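Local coordinates for protein protease Do-like 2, chloroplastic (Arabidopsis thaliana, PDB 4FLN) that acts as a chloroplast serine protease that performs the primary cleavage of photodamaged D1 protein of photosystem II, at residues Ser151-Gly156 with Val166-Val171. Numbering follows the deposited sequence.
Sequences SVTVVG and VTKGVV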
loop_
_atom_site.group_PDB
_atom_site.type_symbol
_atom_site.label_atom_id
_atom_site.label_comp_id
_atom_site.label_asym_id
_atom_site.label_seq_id
_atom_site.Cartn_x
_atom_site.Cartn_y
_atom_site.Cartn_z
ATOM N N SER B 151 -32.444 -26.232 -4.643
ATOM C CA SER B 151 -31.555 -26.344 -3.504
ATOM C C SER B 151 -30.316 -27.143 -3.902
ATOM O O SER B 151 -30.428 -28.152 -4.594
ATOM C CB SER B 151 -32.285 -27.036 -2.354
ATOM O OG SER B 151 -31.468 -27.093 -1.203
ATOM N N VAL B 152 -29.138 -26.688 -3.479
ATOM C CA VAL B 152 -27.905 -27.438 -3.714
ATOM C C VAL B 152 -27.075 -27.554 -2.437
ATOM O O VAL B 152 -27.050 -26.637 -1.619
ATOM C CB VAL B 152 -27.021 -26.780 -4.792
ATOM C CG1 VAL B 152 -25.923 -27.746 -5.239
ATOM C CG2 VAL B 152 -27.844 -26.378 -5.969
ATOM N N THR B 153 -26.405 -28.685 -2.254
ATOM C CA THR B 153 -25.379 -28.767 -1.224
ATOM C C THR B 153 -24.093 -29.283 -1.847
ATOM O O THR B 153 -24.108 -30.203 -2.672
ATOM C CB THR B 153 -25.766 -29.652 -0.002
ATOM O OG1 THR B 153 -25.687 -31.034 -0.360
ATOM C CG2 THR B 153 -27.160 -29.342 0.487
ATOM N N VAL B 154 -22.985 -28.664 -1.451
ATOM C CA VAL B 154 -21.658 -29.049 -1.893
ATOM C C VAL B 154 -20.976 -29.774 -0.742
ATOM O O VAL B 154 -20.998 -29.295 0.389
ATOM C CB VAL B 154 -20.858 -27.796 -2.274
ATOM C CG1 VAL B 154 -19.355 -28.062 -2.285
ATOM C CG2 VAL B 154 -21.342 -27.253 -3.603
ATOM N N VAL B 155 -20.384 -30.930 -1.027
ATOM C CA VAL B 155 -19.685 -31.725 -0.019
ATOM C C VAL B 155 -18.206 -31.923 -0.356
ATOM O O VAL B 155 -17.854 -32.287 -1.480
ATOM C CB VAL B 155 -20.342 -33.105 0.141
ATOM C CG1 VAL B 155 -19.564 -33.953 1.115
ATOM C CG2 VAL B 155 -21.779 -32.945 0.613
ATOM N N GLY B 156 -17.338 -31.701 0.623
ATOM C CA GLY B 156 -15.911 -31.799 0.388
ATOM C C GLY B 156 -15.062 -31.737 1.641
ATOM O O GLY B 156 -15.574 -31.711 2.759
ATOM N N VAL B 166 -19.910 -29.216 4.571
ATOM C CA VAL B 166 -21.113 -29.121 3.744
ATOM C C VAL B 166 -21.579 -27.670 3.627
ATOM O O VAL B 166 -21.554 -26.925 4.604
ATOM C CB VAL B 166 -22.276 -29.934 4.360
ATOM C CG1 VAL B 166 -23.531 -29.799 3.524
ATOM C CG2 VAL B 166 -21.896 -31.389 4.487
ATOM N N THR B 167 -22.001 -27.259 2.438
ATOM C CA THR B 167 -22.648 -25.959 2.300
ATOM C C THR B 167 -23.897 -26.073 1.443
ATOM O O THR B 167 -23.938 -26.831 0.481
ATOM C CB THR B 167 -21.699 -24.824 1.778
ATOM O OG1 THR B 167 -21.086 -25.210 0.544
ATOM C CG2 THR B 167 -20.609 -24.513 2.791
ATOM N N LYS B 168 -24.918 -25.320 1.823
ATOM C CA LYS B 168 -26.217 -25.367 1.163
ATOM C C LYS B 168 -26.575 -23.962 0.678
ATOM O O LYS B 168 -26.190 -22.967 1.289
ATOM C CB LYS B 168 -27.279 -25.920 2.123
ATOM C CG LYS B 168 -28.673 -25.999 1.556
ATOM C CD LYS B 168 -29.613 -26.757 2.489
ATOM C CE LYS B 168 -31.066 -26.321 2.288
ATOM N NZ LYS B 168 -32.012 -27.468 2.104
ATOM N N GLY B 169 -27.301 -23.899 -0.431
ATOM C CA GLY B 169 -27.624 -22.656 -1.109
ATOM C C GLY B 169 -28.607 -22.998 -2.205
ATOM O O GLY B 169 -29.243 -24.050 -2.149
ATOM N N VAL B 170 -28.762 -22.124 -3.193
ATOM C CA VAL B 170 -29.549 -22.511 -4.361
ATOM C C VAL B 170 -28.723 -22.425 -5.643
ATOM O O VAL B 170 -27.613 -21.886 -5.650
ATOM C CB VAL B 170 -30.811 -21.625 -4.513
ATOM C CG1 VAL B 170 -31.677 -21.757 -3.299
ATOM C CG2 VAL B 170 -30.426 -20.153 -4.740
ATOM N N VAL B 171 -29.288 -22.896 -6.745
ATOM C CA VAL B 171 -28.631 -22.667 -8.007
ATOM C C VAL B 171 -29.009 -21.242 -8.295
ATOM O O VAL B 171 -30.181 -20.950 -8.464
ATOM C CB VAL B 171 -29.217 -23.551 -9.115
ATOM C CG1 VAL B 171 -28.843 -22.997 -10.475
ATOM C CG2 VAL B 171 -28.743 -24.994 -8.965
#
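Lys168 crosses Thr153 on one face of an antiparallel ladder, and its amine reaches Ser151; the axes of segments 151-156 and 166-171 make 139° in their N-to-C directions. With its CG anti to the backbone N (chi1 179°), the lysine chain runs past the methyl of Thr153, CB and CG each 3.8 Å from Thr153 CG2. A bend at chi4 then sets NZ 3.4 Å from Ser151 OG, which makes a weak hydrogen bond. On the same face as Thr153, Val155 and Val166 lie side by side, their CG2 methyls 4.2 Å apart. On the other face, Thr167 sets its OG1 3.8 Å from Val154 CB. Val152 CG2, beside its own backbone N, meets Val171 CG2 obliquely.

Four backbone bonds hold the register, pairing Val152 with Gly169 and Val154 with Thr167. Val154 N lies 2.8 Å from Thr167 O, in the carbonyl plane, whereas Val152 N sits 42° out of the plane of the Gly169 carbonyl.

The pair forms the first hairpin of the second six-stranded barrel of this trypsin-like protease. Lys168 touches Val170 of a neighbouring subunit. Val154 is about 7 Å, between side chains, from Ser200, the probable charge-relay serine. Strand 203-205 bonds to Thr153 and Val155 along the other edge of 151-156, and Val152 and Val154 pack on its Ala204 and on Ile191 of strand 185-191.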